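Local coordinates for protein Non-reducing end alpha-L-arabinofuranosidase BoGH43B (Bacteroides ovatus, PDB 5JOZ) that cleaves terminal non-reducing alpha-L-arabinofuranosyl residues from xyloglucan side chains during xyloglucan degradation, converting S units to X units, at residues R6-T11 against E269-P274; M13-S18 against S31-F36; K45-W50 against P298-H303; H200-Q205 against G237-V242; S342-G347 against T493-F498. All blocks are in the same frame, centred on the assembly; numbering follows the deposited sequence.

Interaction 1 of 5, residues R6-T11 against E269-P274; sequences RNPIIT and ETFLAP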
# COMPACT_ATOMS: atom_id res chain seq x y z
N ARG A 6 -8.34 -17.80 5.16
CA ARG A 6 -6.92 -17.71 5.51
C ARG A 6 -6.53 -16.24 5.46
O ARG A 6 -6.88 -15.53 4.52
CB ARG A 6 -6.05 -18.50 4.51
N ASN A 7 -5.82 -15.79 6.50
CA ASN A 7 -5.14 -14.50 6.50
C ASN A 7 -3.81 -14.62 5.72
O ASN A 7 -3.24 -15.71 5.64
CB ASN A 7 -4.84 -14.02 7.94
CG ASN A 7 -5.94 -13.13 8.52
OD1 ASN A 7 -6.44 -12.22 7.87
ND2 ASN A 7 -6.28 -13.38 9.79
N PRO A 8 -3.30 -13.52 5.15
CA PRO A 8 -3.95 -12.20 5.17
C PRO A 8 -5.05 -12.07 4.14
O PRO A 8 -5.08 -12.82 3.18
CB PRO A 8 -2.81 -11.23 4.82
CG PRO A 8 -1.58 -12.06 4.67
CD PRO A 8 -1.99 -13.49 4.50
N ILE A 9 -5.94 -11.09 4.34
CA ILE A 9 -7.07 -10.87 3.42
C ILE A 9 -6.70 -10.01 2.20
O ILE A 9 -7.28 -10.17 1.13
CB ILE A 9 -8.32 -10.32 4.14
CG1 ILE A 9 -8.00 -9.09 5.00
CG2 ILE A 9 -8.95 -11.40 5.02
CD1 ILE A 9 -9.17 -8.15 5.13
N ILE A 10 -5.73 -9.11 2.35
CA ILE A 10 -5.21 -8.36 1.21
C ILE A 10 -3.69 -8.36 1.30
O ILE A 10 -3.12 -7.88 2.29
CB ILE A 10 -5.74 -6.90 1.15
CG1 ILE A 10 -7.23 -6.84 1.55
CG2 ILE A 10 -5.54 -6.35 -0.26
CD1 ILE A 10 -7.83 -5.44 1.57
N THR A 11 -3.05 -8.88 0.27
CA THR A 11 -1.60 -9.13 0.26
C THR A 11 -0.86 -8.07 -0.52
O THR A 11 -1.49 -7.25 -1.17
CB THR A 11 -1.29 -10.51 -0.37
OG1 THR A 11 -1.87 -10.58 -1.67
CG2 THR A 11 -1.88 -11.61 0.47
N GLU A 269 0.90 -5.93 5.18
CA GLU A 269 -0.31 -6.43 4.54
C GLU A 269 -1.50 -6.28 5.51
O GLU A 269 -1.31 -5.94 6.67
CB GLU A 269 -0.08 -7.89 4.14
CG GLU A 269 1.05 -8.00 3.12
CD GLU A 269 1.51 -9.41 2.84
OE1 GLU A 269 2.20 -10.00 3.70
OE2 GLU A 269 1.23 -9.92 1.72
N THR A 270 -2.71 -6.56 5.02
CA THR A 270 -3.94 -6.36 5.76
C THR A 270 -4.53 -7.68 6.22
O THR A 270 -4.68 -8.60 5.44
CB THR A 270 -4.96 -5.59 4.91
OG1 THR A 270 -4.47 -4.28 4.66
CG2 THR A 270 -6.31 -5.48 5.62
N PHE A 271 -4.92 -7.72 7.49
CA PHE A 271 -5.39 -8.91 8.17
C PHE A 271 -6.80 -8.67 8.72
O PHE A 271 -7.25 -7.52 8.84
CB PHE A 271 -4.44 -9.26 9.32
CG PHE A 271 -3.06 -9.67 8.87
CD1 PHE A 271 -2.13 -8.72 8.47
CD2 PHE A 271 -2.70 -11.01 8.84
CE1 PHE A 271 -0.87 -9.10 8.04
CE2 PHE A 271 -1.44 -11.40 8.42
CZ PHE A 271 -0.52 -10.44 8.02
N LEU A 272 -7.47 -9.77 9.06
CA LEU A 272 -8.84 -9.75 9.57
C LEU A 272 -8.91 -10.63 10.81
O LEU A 272 -8.42 -11.77 10.78
CB LEU A 272 -9.79 -10.30 8.51
CG LEU A 272 -11.30 -10.32 8.81
CD1 LEU A 272 -11.81 -8.90 9.05
CD2 LEU A 272 -12.03 -10.95 7.65
N ALA A 273 -9.49 -10.12 11.90
CA ALA A 273 -9.66 -10.92 13.11
C ALA A 273 -10.99 -10.63 13.81
O ALA A 273 -11.43 -9.48 13.85
CB ALA A 273 -8.49 -10.70 14.06
N PRO A 274 -11.64 -11.67 14.38
CA PRO A 274 -12.85 -11.46 15.14
C PRO A 274 -12.54 -10.84 16.50
O PRO A 274 -11.55 -11.20 17.13
CB PRO A 274 -13.40 -12.88 15.31
CG PRO A 274 -12.18 -13.74 15.36
CD PRO A 274 -11.15 -13.06 14.51

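Interaction 2 of 5, residues M13-S18 against S31-F36; sequences MNPDPS and STFEYF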
# COMPACT_ATOMS: atom_id res chain seq x y z
N MET A 13 1.86 -4.71 -0.63
CA MET A 13 1.96 -3.52 0.19
C MET A 13 0.59 -2.87 0.32
O MET A 13 0.08 -2.29 -0.64
CB MET A 13 2.98 -2.53 -0.36
CG MET A 13 3.31 -1.41 0.62
SD MET A 13 3.64 0.17 -0.14
CE MET A 13 2.14 0.47 -1.06
N ASN A 14 0.01 -3.01 1.51
CA ASN A 14 -1.34 -2.56 1.83
C ASN A 14 -1.44 -2.23 3.34
O ASN A 14 -2.20 -2.84 4.09
CB ASN A 14 -2.36 -3.64 1.43
CG ASN A 14 -2.85 -3.47 -0.00
OD1 ASN A 14 -3.44 -2.45 -0.34
ND2 ASN A 14 -2.63 -4.48 -0.84
N PRO A 15 -0.66 -1.24 3.79
CA PRO A 15 -0.62 -0.94 5.21
C PRO A 15 -1.73 -0.01 5.70
O PRO A 15 -2.42 0.63 4.90
CB PRO A 15 0.75 -0.24 5.37
CG PRO A 15 1.26 0.03 3.98
CD PRO A 15 0.16 -0.29 3.03
N ASP A 16 -1.87 0.05 7.02
CA ASP A 16 -2.71 1.05 7.72
C ASP A 16 -4.17 0.95 7.29
O ASP A 16 -4.77 1.97 6.91
CB ASP A 16 -2.17 2.47 7.48
CG ASP A 16 -0.74 2.64 7.95
OD1 ASP A 16 -0.44 2.29 9.11
OD2 ASP A 16 0.09 3.18 7.18
N PRO A 17 -4.75 -0.27 7.34
CA PRO A 17 -6.09 -0.45 6.79
C PRO A 17 -7.13 0.33 7.57
O PRO A 17 -7.10 0.28 8.81
CB PRO A 17 -6.32 -1.96 6.93
CG PRO A 17 -5.48 -2.37 8.08
CD PRO A 17 -4.26 -1.51 7.97
N SER A 18 -8.02 1.03 6.87
CA SER A 18 -9.20 1.63 7.50
C SER A 18 -10.47 1.18 6.79
O SER A 18 -10.53 1.21 5.56
CB SER A 18 -9.11 3.14 7.51
OG SER A 18 -10.24 3.70 8.13
N SER A 31 -2.58 2.80 2.99
CA SER A 31 -1.60 3.84 2.70
C SER A 31 -0.66 3.52 1.51
O SER A 31 -0.31 2.36 1.25
CB SER A 31 -0.79 4.18 3.96
OG SER A 31 -0.19 3.03 4.54
N THR A 32 -0.26 4.56 0.81
CA THR A 32 0.48 4.45 -0.46
C THR A 32 1.82 5.19 -0.54
O THR A 32 2.63 4.89 -1.41
CB THR A 32 -0.41 4.93 -1.62
OG1 THR A 32 -1.17 6.08 -1.22
CG2 THR A 32 -1.37 3.87 -1.99
N PHE A 33 2.06 6.17 0.34
CA PHE A 33 3.35 6.86 0.39
C PHE A 33 3.64 7.57 -0.96
O PHE A 33 2.79 8.36 -1.41
CB PHE A 33 4.43 5.89 0.90
CG PHE A 33 4.11 5.38 2.28
CD1 PHE A 33 4.41 6.15 3.40
CD2 PHE A 33 3.40 4.21 2.46
CE1 PHE A 33 4.06 5.72 4.67
CE2 PHE A 33 3.05 3.79 3.73
CZ PHE A 33 3.38 4.54 4.84
N GLU A 34 4.75 7.28 -1.62
CA GLU A 34 5.09 8.01 -2.86
C GLU A 34 4.34 7.52 -4.11
O GLU A 34 4.57 8.07 -5.20
CB GLU A 34 6.61 7.96 -3.14
CG GLU A 34 7.13 6.67 -3.78
CD GLU A 34 7.53 5.59 -2.78
OE1 GLU A 34 7.06 5.64 -1.61
OE2 GLU A 34 8.34 4.71 -3.17
N TYR A 35 3.47 6.51 -3.98
CA TYR A 35 2.85 5.88 -5.15
C TYR A 35 1.53 6.51 -5.57
O TYR A 35 0.74 6.90 -4.71
CB TYR A 35 2.66 4.38 -4.92
CG TYR A 35 3.98 3.64 -4.87
CD1 TYR A 35 4.73 3.44 -6.03
CD2 TYR A 35 4.47 3.15 -3.67
CE1 TYR A 35 5.95 2.76 -5.99
CE2 TYR A 35 5.68 2.46 -3.62
CZ TYR A 35 6.42 2.28 -4.78
OH TYR A 35 7.62 1.61 -4.70
N PHE A 36 1.33 6.61 -6.89
CA PHE A 36 0.14 7.26 -7.49
C PHE A 36 -0.54 6.27 -8.44
O PHE A 36 0.15 5.54 -9.14
CB PHE A 36 0.56 8.50 -8.29
CG PHE A 36 -0.59 9.29 -8.85
CD1 PHE A 36 -1.20 10.29 -8.11
CD2 PHE A 36 -1.07 9.04 -10.14
CE1 PHE A 36 -2.26 11.02 -8.63
CE2 PHE A 36 -2.12 9.77 -10.67
CZ PHE A 36 -2.72 10.76 -9.92
O HOH W 1 -1.66 0.46 -0.52

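Interaction 3 of 5, residues K45-W50 against P298-H303; sequences KDLVHW and PNLPSH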
# COMPACT_ATOMS: atom_id res chain seq x y z
N LYS A 45 -18.21 -7.71 0.15
CA LYS A 45 -19.49 -8.06 0.79
C LYS A 45 -19.37 -9.10 1.92
O LYS A 45 -20.35 -9.35 2.62
CB LYS A 45 -20.49 -8.55 -0.27
CG LYS A 45 -20.73 -7.50 -1.35
CD LYS A 45 -21.94 -7.79 -2.21
CE LYS A 45 -22.39 -6.53 -2.95
NZ LYS A 45 -23.31 -5.70 -2.12
N ASP A 46 -18.19 -9.67 2.12
CA ASP A 46 -17.98 -10.70 3.15
C ASP A 46 -16.76 -10.49 4.06
O ASP A 46 -16.40 -11.40 4.82
CB ASP A 46 -17.93 -12.09 2.49
CG ASP A 46 -16.81 -12.24 1.44
OD1 ASP A 46 -15.82 -11.47 1.44
OD2 ASP A 46 -16.93 -13.15 0.59
N LEU A 47 -16.13 -9.31 3.98
CA LEU A 47 -14.85 -8.97 4.68
C LEU A 47 -13.60 -9.75 4.25
O LEU A 47 -12.50 -9.41 4.69
CB LEU A 47 -14.97 -9.04 6.21
CG LEU A 47 -15.87 -8.03 6.91
CD1 LEU A 47 -15.86 -8.33 8.40
CD2 LEU A 47 -15.41 -6.61 6.67
N VAL A 48 -13.76 -10.75 3.38
CA VAL A 48 -12.71 -11.70 3.05
C VAL A 48 -12.21 -11.50 1.62
O VAL A 48 -11.01 -11.45 1.39
CB VAL A 48 -13.20 -13.14 3.27
CG1 VAL A 48 -12.20 -14.16 2.71
CG2 VAL A 48 -13.42 -13.39 4.76
N HIS A 49 -13.14 -11.42 0.67
CA HIS A 49 -12.82 -11.26 -0.73
C HIS A 49 -12.96 -9.79 -1.13
O HIS A 49 -14.03 -9.20 -1.04
CB HIS A 49 -13.73 -12.15 -1.56
CG HIS A 49 -13.58 -13.61 -1.24
ND1 HIS A 49 -14.50 -14.30 -0.48
CD2 HIS A 49 -12.60 -14.49 -1.55
CE1 HIS A 49 -14.10 -15.56 -0.34
NE2 HIS A 49 -12.95 -15.70 -0.98
N TRP A 50 -11.85 -9.22 -1.56
CA TRP A 50 -11.74 -7.80 -1.82
C TRP A 50 -11.45 -7.54 -3.29
O TRP A 50 -10.72 -8.29 -3.93
CB TRP A 50 -10.65 -7.20 -0.93
CG TRP A 50 -11.05 -7.24 0.53
CD1 TRP A 50 -10.82 -8.25 1.41
CD2 TRP A 50 -11.79 -6.25 1.25
NE1 TRP A 50 -11.36 -7.95 2.64
CE2 TRP A 50 -11.96 -6.72 2.56
CE3 TRP A 50 -12.32 -5.00 0.90
CZ2 TRP A 50 -12.64 -5.99 3.54
CZ3 TRP A 50 -12.99 -4.26 1.88
CH2 TRP A 50 -13.14 -4.76 3.18
N PRO A 298 -16.80 -14.87 8.72
CA PRO A 298 -17.79 -13.92 9.26
C PRO A 298 -19.24 -14.35 9.01
O PRO A 298 -19.49 -15.13 8.10
CB PRO A 298 -17.49 -12.64 8.48
CG PRO A 298 -16.04 -12.71 8.21
CD PRO A 298 -15.77 -14.17 7.94
N ASN A 299 -20.17 -13.84 9.81
CA ASN A 299 -21.58 -14.14 9.58
C ASN A 299 -22.14 -13.27 8.46
O ASN A 299 -22.93 -12.37 8.67
CB ASN A 299 -22.38 -13.98 10.88
CG ASN A 299 -23.74 -14.66 10.80
OD1 ASN A 299 -24.03 -15.40 9.86
ND2 ASN A 299 -24.57 -14.41 11.79
N LEU A 300 -21.72 -13.58 7.24
CA LEU A 300 -22.03 -12.83 6.03
C LEU A 300 -22.02 -13.85 4.90
O LEU A 300 -21.25 -14.82 4.96
CB LEU A 300 -20.96 -11.78 5.74
CG LEU A 300 -20.79 -10.59 6.68
CD1 LEU A 300 -19.47 -9.87 6.43
CD2 LEU A 300 -21.96 -9.63 6.53
N PRO A 301 -22.85 -13.65 3.85
CA PRO A 301 -22.76 -14.58 2.73
C PRO A 301 -21.46 -14.41 1.93
O PRO A 301 -21.06 -13.30 1.60
CB PRO A 301 -24.00 -14.27 1.88
CG PRO A 301 -24.85 -13.34 2.69
CD PRO A 301 -23.93 -12.65 3.66
N SER A 302 -20.80 -15.53 1.65
CA SER A 302 -19.61 -15.56 0.83
C SER A 302 -19.91 -14.93 -0.54
O SER A 302 -20.95 -15.21 -1.13
CB SER A 302 -19.15 -17.02 0.66
OG SER A 302 -18.02 -17.10 -0.18
N HIS A 303 -19.00 -14.06 -1.00
CA HIS A 303 -19.15 -13.36 -2.28
C HIS A 303 -17.76 -13.21 -2.94
O HIS A 303 -17.07 -12.21 -2.77
CB HIS A 303 -19.84 -12.01 -2.07
CG HIS A 303 -20.31 -11.37 -3.33
ND1 HIS A 303 -19.47 -10.68 -4.18
CD2 HIS A 303 -21.54 -11.34 -3.91
CE1 HIS A 303 -20.16 -10.24 -5.22
NE2 HIS A 303 -21.41 -10.64 -5.08
O HOH W 2 -16.94 -10.09 -0.98

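Interaction 4 of 5, residues H200-Q205 against G237-V242; sequences HREVIQ and GHADLV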
# COMPACT_ATOMS: atom_id res chain seq x y z
N HIS A 200 4.94 -4.23 18.39
CA HIS A 200 3.67 -3.63 17.92
C HIS A 200 2.44 -4.32 18.54
O HIS A 200 2.37 -5.57 18.59
CB HIS A 200 3.57 -3.72 16.39
CG HIS A 200 2.73 -2.66 15.74
ND1 HIS A 200 2.27 -2.78 14.45
CD2 HIS A 200 2.30 -1.45 16.18
CE1 HIS A 200 1.59 -1.69 14.12
NE2 HIS A 200 1.60 -0.87 15.16
N ARG A 201 1.49 -3.52 19.01
CA ARG A 201 0.25 -4.01 19.63
C ARG A 201 -0.86 -2.96 19.54
O ARG A 201 -0.57 -1.76 19.42
CB ARG A 201 0.49 -4.38 21.10
CG ARG A 201 1.02 -3.26 21.98
CD ARG A 201 1.20 -3.74 23.41
NE ARG A 201 1.91 -2.77 24.25
CZ ARG A 201 3.22 -2.50 24.18
NH1 ARG A 201 4.01 -3.10 23.29
NH2 ARG A 201 3.74 -1.61 25.02
N GLU A 202 -2.11 -3.41 19.59
CA GLU A 202 -3.25 -2.50 19.66
C GLU A 202 -3.72 -2.46 21.10
O GLU A 202 -3.78 -3.50 21.75
CB GLU A 202 -4.38 -2.96 18.76
CG GLU A 202 -5.43 -1.89 18.49
CD GLU A 202 -4.99 -0.81 17.51
OE1 GLU A 202 -3.94 -0.94 16.85
OE2 GLU A 202 -5.72 0.19 17.39
N VAL A 203 -4.03 -1.27 21.59
CA VAL A 203 -4.52 -1.07 22.96
C VAL A 203 -5.78 -0.21 22.95
O VAL A 203 -6.06 0.46 21.96
CB VAL A 203 -3.44 -0.44 23.89
CG1 VAL A 203 -2.17 -1.29 23.89
CG2 VAL A 203 -3.12 1.01 23.53
N ILE A 204 -6.55 -0.24 24.03
CA ILE A 204 -7.79 0.54 24.10
C ILE A 204 -8.03 1.16 25.48
O ILE A 204 -7.49 0.69 26.48
CB ILE A 204 -8.99 -0.31 23.60
CG1 ILE A 204 -10.19 0.58 23.22
CG2 ILE A 204 -9.36 -1.39 24.60
CD1 ILE A 204 -11.27 -0.14 22.44
N GLN A 205 -8.80 2.24 25.49
CA GLN A 205 -9.23 2.92 26.72
C GLN A 205 -10.59 3.56 26.48
O GLN A 205 -11.00 3.74 25.32
CB GLN A 205 -8.20 3.98 27.12
CG GLN A 205 -7.85 4.97 26.02
CD GLN A 205 -6.69 5.88 26.40
OE1 GLN A 205 -6.73 6.56 27.42
NE2 GLN A 205 -5.65 5.89 25.58
N GLY A 237 -0.76 -4.75 14.26
CA GLY A 237 -1.21 -3.52 14.89
C GLY A 237 -1.87 -2.59 13.90
O GLY A 237 -2.08 -2.97 12.75
N HIS A 238 -2.19 -1.38 14.36
CA HIS A 238 -2.92 -0.38 13.57
C HIS A 238 -4.26 -0.91 13.05
O HIS A 238 -4.52 -0.94 11.84
CB HIS A 238 -2.06 0.18 12.42
CG HIS A 238 -2.45 1.56 12.00
ND1 HIS A 238 -1.58 2.63 12.07
CD2 HIS A 238 -3.62 2.06 11.54
CE1 HIS A 238 -2.20 3.73 11.64
NE2 HIS A 238 -3.44 3.40 11.33
N ALA A 239 -5.10 -1.32 13.99
CA ALA A 239 -6.41 -1.86 13.69
C ALA A 239 -7.50 -0.79 13.53
O ALA A 239 -7.34 0.35 13.96
CB ALA A 239 -6.82 -2.85 14.77
N ASP A 240 -8.60 -1.19 12.88
CA ASP A 240 -9.83 -0.43 12.78
C ASP A 240 -11.01 -1.40 12.94
O ASP A 240 -10.99 -2.48 12.36
CB ASP A 240 -9.91 0.30 11.43
CG ASP A 240 -10.96 1.43 11.41
OD1 ASP A 240 -11.61 1.70 12.44
OD2 ASP A 240 -11.16 2.04 10.34
N LEU A 241 -12.00 -1.03 13.74
CA LEU A 241 -13.14 -1.92 14.03
C LEU A 241 -14.27 -1.73 13.02
O LEU A 241 -14.38 -0.70 12.39
CB LEU A 241 -13.66 -1.68 15.45
CG LEU A 241 -12.70 -1.89 16.63
CD1 LEU A 241 -13.45 -1.75 17.94
CD2 LEU A 241 -12.01 -3.24 16.61
N VAL A 242 -15.09 -2.76 12.85
CA VAL A 242 -16.32 -2.68 12.06
C VAL A 242 -17.36 -3.60 12.67
O VAL A 242 -17.02 -4.71 13.11
CB VAL A 242 -16.10 -3.08 10.57
CG1 VAL A 242 -15.47 -4.47 10.44
CG2 VAL A 242 -17.40 -3.02 9.79

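Interaction 5 of 5, residues S342-G347 against T493-F498; sequences SLRLKG and TNPADF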
# COMPACT_ATOMS: atom_id res chain seq x y z
N SER A 342 -0.73 -2.08 -27.26
CA SER A 342 0.50 -2.04 -26.49
C SER A 342 0.47 -0.91 -25.48
O SER A 342 -0.14 0.13 -25.74
CB SER A 342 1.70 -1.85 -27.42
OG SER A 342 1.98 -3.04 -28.12
N LEU A 343 1.14 -1.10 -24.34
CA LEU A 343 1.49 0.03 -23.48
C LEU A 343 2.83 0.59 -23.97
O LEU A 343 3.85 -0.09 -23.88
CB LEU A 343 1.60 -0.38 -22.02
CG LEU A 343 2.06 0.75 -21.07
CD1 LEU A 343 1.11 1.94 -21.03
CD2 LEU A 343 2.24 0.16 -19.70
N ARG A 344 2.79 1.82 -24.47
CA ARG A 344 3.99 2.52 -24.93
C ARG A 344 4.58 3.33 -23.79
O ARG A 344 3.93 4.24 -23.26
CB ARG A 344 3.65 3.44 -26.10
CG ARG A 344 4.82 4.24 -26.63
CD ARG A 344 4.64 4.66 -28.08
NE ARG A 344 4.78 3.53 -29.01
CZ ARG A 344 4.62 3.60 -30.33
NH1 ARG A 344 4.29 4.74 -30.91
NH2 ARG A 344 4.78 2.51 -31.07
N LEU A 345 5.81 3.00 -23.42
CA LEU A 345 6.56 3.70 -22.37
C LEU A 345 7.69 4.49 -23.01
O LEU A 345 8.52 3.93 -23.72
CB LEU A 345 7.09 2.68 -21.36
CG LEU A 345 7.26 3.15 -19.92
CD1 LEU A 345 5.95 3.65 -19.34
CD2 LEU A 345 7.82 2.01 -19.08
N LYS A 346 7.68 5.80 -22.79
CA LYS A 346 8.74 6.70 -23.29
C LYS A 346 9.68 7.06 -22.14
O LYS A 346 9.33 7.83 -21.25
CB LYS A 346 8.14 7.98 -23.85
CG LYS A 346 7.25 7.83 -25.05
CD LYS A 346 7.12 9.17 -25.76
CE LYS A 346 6.41 9.06 -27.10
NZ LYS A 346 4.94 8.90 -26.94
N GLY A 347 10.88 6.51 -22.17
CA GLY A 347 11.86 6.81 -21.15
C GLY A 347 12.38 8.22 -21.32
O GLY A 347 12.77 8.60 -22.41
N THR A 493 15.48 7.62 -27.41
CA THR A 493 15.19 7.96 -28.81
C THR A 493 13.88 7.31 -29.24
O THR A 493 13.01 7.97 -29.81
CB THR A 493 16.32 7.49 -29.75
OG1 THR A 493 16.58 6.10 -29.53
CG2 THR A 493 17.61 8.28 -29.52
N ASN A 494 13.74 6.02 -28.93
CA ASN A 494 12.56 5.24 -29.28
C ASN A 494 11.70 4.87 -28.07
O ASN A 494 12.20 4.73 -26.96
CB ASN A 494 12.99 3.93 -29.95
CG ASN A 494 13.80 4.14 -31.21
OD1 ASN A 494 13.45 4.96 -32.07
ND2 ASN A 494 14.89 3.39 -31.34
N PRO A 495 10.41 4.65 -28.30
CA PRO A 495 9.56 4.13 -27.25
C PRO A 495 9.83 2.65 -26.96
O PRO A 495 10.34 1.93 -27.82
CB PRO A 495 8.15 4.31 -27.81
CG PRO A 495 8.32 4.32 -29.29
CD PRO A 495 9.66 4.94 -29.54
N ALA A 496 9.48 2.21 -25.75
CA ALA A 496 9.46 0.80 -25.40
C ALA A 496 7.99 0.36 -25.37
O ALA A 496 7.21 0.89 -24.59
CB ALA A 496 10.11 0.58 -24.05
N ASP A 497 7.63 -0.58 -26.24
CA ASP A 497 6.25 -1.02 -26.39
C ASP A 497 6.06 -2.38 -25.74
O ASP A 497 6.69 -3.36 -26.13
CB ASP A 497 5.88 -1.13 -27.88
CG ASP A 497 5.79 0.24 -28.56
OD1 ASP A 497 5.76 1.29 -27.89
OD2 ASP A 497 5.73 0.27 -29.80
N PHE A 498 5.20 -2.42 -24.73
CA PHE A 498 4.89 -3.65 -24.01
C PHE A 498 3.57 -4.19 -24.53
O PHE A 498 2.53 -3.59 -24.29
CB PHE A 498 4.80 -3.37 -22.51
CG PHE A 498 6.10 -2.96 -21.90
CD1 PHE A 498 6.56 -1.66 -22.01
CD2 PHE A 498 6.90 -3.89 -21.26
CE1 PHE A 498 7.77 -1.29 -21.47
CE2 PHE A 498 8.12 -3.52 -20.71
CZ PHE A 498 8.55 -2.22 -20.81
O HOH W 3 11.44 4.48 -24.23

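Interaction 1 of 5, residues R6-T11 against E269-P274
With CG anti to its carbonyl carbon (chi1 -66°), Phe-271 brings its ring alongside Pro-8, whose CB stands over one face, 4.0 Å from the ring centroid, in a CH-pi contact. Asn-7, at a chi1 of -92°, off the staggered positions, presents its amide to the backbone of Leu-272 as another strand would: Leu-272 N donates to Asn-7 OD1 (2.9 Å), and Asn-7 ND2 to Leu-272 O (2.9 Å), which lies in the plane of the Asn-7 amide. After the cis peptide before Pro-8 the chain forms a classic beta bulge. Ile-9 N and Ile-10 N reach Thr-270 O through weak bonds, whereas Thr-270 N gives Ile-10 O a nearly linear one (3.1 Å, 171°). The side chains of Ile-9 and Leu-272 cross at about a right angle, Ile-9 CG2 lying 3.8 Å from Leu-272 CB. Thr-270 OG1 bonds to Asn-14 O. The 6-11 loop lines one edge of strand 269-277, whose other edge pairs with strand 249-256, while Phe-233 meets Phe-271 edge-to-face.

Interaction 2 of 5, residues M13-S18 against S31-F36
Two direct hydrogen bonds join Ser-31 to Pro-15 and Asp-16. Ser-31 N donates to Pro-15 O (2.9 Å, 159°), fixing the backbones against each other. The hydroxyl, placed by a chi1 of 54° between the serine's own N and carbonyl carbon, donates from Ser-31 OG to Asp-16 OD2 at 2.7 Å, approaching that oxygen on its anti side and somewhat out of the carboxylate plane.

A water mediates further polar contact, lying 2.9 Å from Ser-31 O and 3.3 Å from Met-13 O; it has more acceptors nearby than protons, so these bonds need not all form at once.

The apolar contacts are looser. Pro-15 CG meets the edge of the Phe-33 ring, 4.2 Å from CE2, and Met-13 CE, at the end of a bent chain, comes within 4.4 Å of Tyr-35 CD2. Both aromatics belong to a type II' beta turn from Thr-32 to Tyr-35, closed by Tyr-35 N to Thr-32 O (3.2 Å). The Tyr-35 hydroxyl bonds to Arg-392.

Asp-16 is inferred to be the proton acceptor of the active site, with Asp-126 and the probable proton donor Glu-176 nearby. Ser-31 would then be a second-shell residue, its hydroxyl probably restraining the rotation of the Asp-16 carboxylate, while its N-H holds the Pro-15 carbonyl of the peptide leading into Asp-16, consistent with a role in orienting the probable base.

Interaction 3 of 5, residues K45-W50 against P298-H303
An Asx motif that starts at Asp-46 organises this contact, its carboxylate gripping both its own turn and His-303. Within the turn, Asp-46 OD1 accepts from Val-48 N (2.9 Å) and, on the syn side, from His-49 N (2.8 Å). The second oxygen is shared: His-49 ND1 donates to Asp-46 OD2 on the syn side at 2.9 Å, with OD2 in the plane of the imidazole, while His-303 N reaches the same OD2 on the anti side (2.8 Å, 165°). These two donors come from opposite faces of the carboxylate plane; with two bonds to each oxygen, the group's rotation is fixed. The 45-50 turn links strands 40-44 and 51-55, the last hairpin of the first blade of the five-bladed beta-propeller characteristic of family 43; 298-303 belongs to the connection from propeller to C-terminal domain. A water accepts from Lys-45 N and donates to His-49 O and His-303 O. Lys-45 CD lies over the His-303 ring, 4.0 Å from its centroid, in a CH-pi contact, while Lys-45 NZ continues to a salt bridge with Asp-25. Val-48 CG2 meets Pro-298 CD at 4.0 Å, and Leu-47 CG meets Leu-300 CD1 at 4.1 Å.

Interaction 4 of 5, residues H200-Q205 against G237-V242
Glu-202 reaches Ala-239 with CG anti to the glutamate's own N and the chain bent at chi2 (75°), turning its carboxylate onto the backbone opposite. Ala-239 N donates to Glu-202 OE1 (3.1 Å, 171°), meeting the oxygen from well above the carboxylate plane, while Ala-239 CB packs 3.9 Å from Glu-202 CD. Cutting Glu-202 back to an alanine is likely to leave the buried Ala-239 N-H without this acceptor and open a gap beside Ala-239 CB. The partners lie on adjacent propeller blades, strand 201-207 in the fourth and 234-243 innermost in the fifth. With axes 5.6 Å apart at closest and 50° between their directions, the segments form no sheet pairing, and side chains make the link. His-200, its CG also anti to N, lays its ring over Gly-237, with the glycine CA 3.7 Å from the ring centroid in a CH-pi contact; the missing side chain permits this closeness. His-200 ND1 bonds to Ala-235 O. The CB of His-238 points away from 200-205, its ring beside Asp-16.

Interaction 5 of 5, residues S342-G347 against T493-F498
Pro-495 is the first residue of 493-498 to touch 342-347 directly, its CB 3.5 Å from Arg-344 CG and its CG over one face of the guanidinium. Just before it, Asn-494 O accepts from a water that also donates to Leu-345 O and accepts from Gly-347 N. Ala-496 begins the antiparallel pairing: Leu-345 N donates to Ala-496 O (2.8 Å) and Ala-496 N to Leu-345 O (2.8 Å), a hydrogen-bonded pair.

Asp-497 and Arg-344 form the next, non-hydrogen-bonded pair, joined by a side-on salt bridge. Arg-344 NE donates to Asp-497 OD1 and Arg-344 NH2 to Asp-497 OD2, each at 2.7 Å and on the syn side. The arginine bends at chi3 (-72°) to do this, bringing guanidinium and carboxylate within 11° of coplanar. A methionine in place of Arg-344 would probably leave the Asp-497 carboxylate without its charged mate and free to turn.

Phe-498 closes the series, its N bonding Leu-343 O (2.8 Å) and its O accepting from Leu-343 N (2.9 Å); its ring edge meets Leu-345 CB.

Strand 343-345 lies between strands 334-335 and 496-505 in one sheet of the concanavalin A-like sandwich. Leu-343, Leu-345 and Phe-498 face Met-483 on strand 480-486 of the other sheet, and the flanking Gly-341 and Asp-499 bind calcium with Asp-313.

In the fold
Interactions 1 to 4 belong to, or border, the five-bladed propeller, whereas interaction 5 lies in the C-terminal beta-sandwich, its centre about 37 Å from that of interaction 1 and 45 Å from that of interaction 4. Interactions 1 and 3 cross along the chain, centres 12 Å apart, and meet where Ile-9 and Ile-10 pack on Trp-50; interaction 1 joins the N-terminal loop to the last blade, interaction 3 a first-blade hairpin turn to the connection after the propeller. Interaction 2, nearest the chain's centre, touches interaction 1 through Asn-14 and Thr-270 and meets interaction 4 at the inferred catalytic base, Asp-16, beside His-238; the Thr-270 side chain is about 8 Å from that of Asp-16.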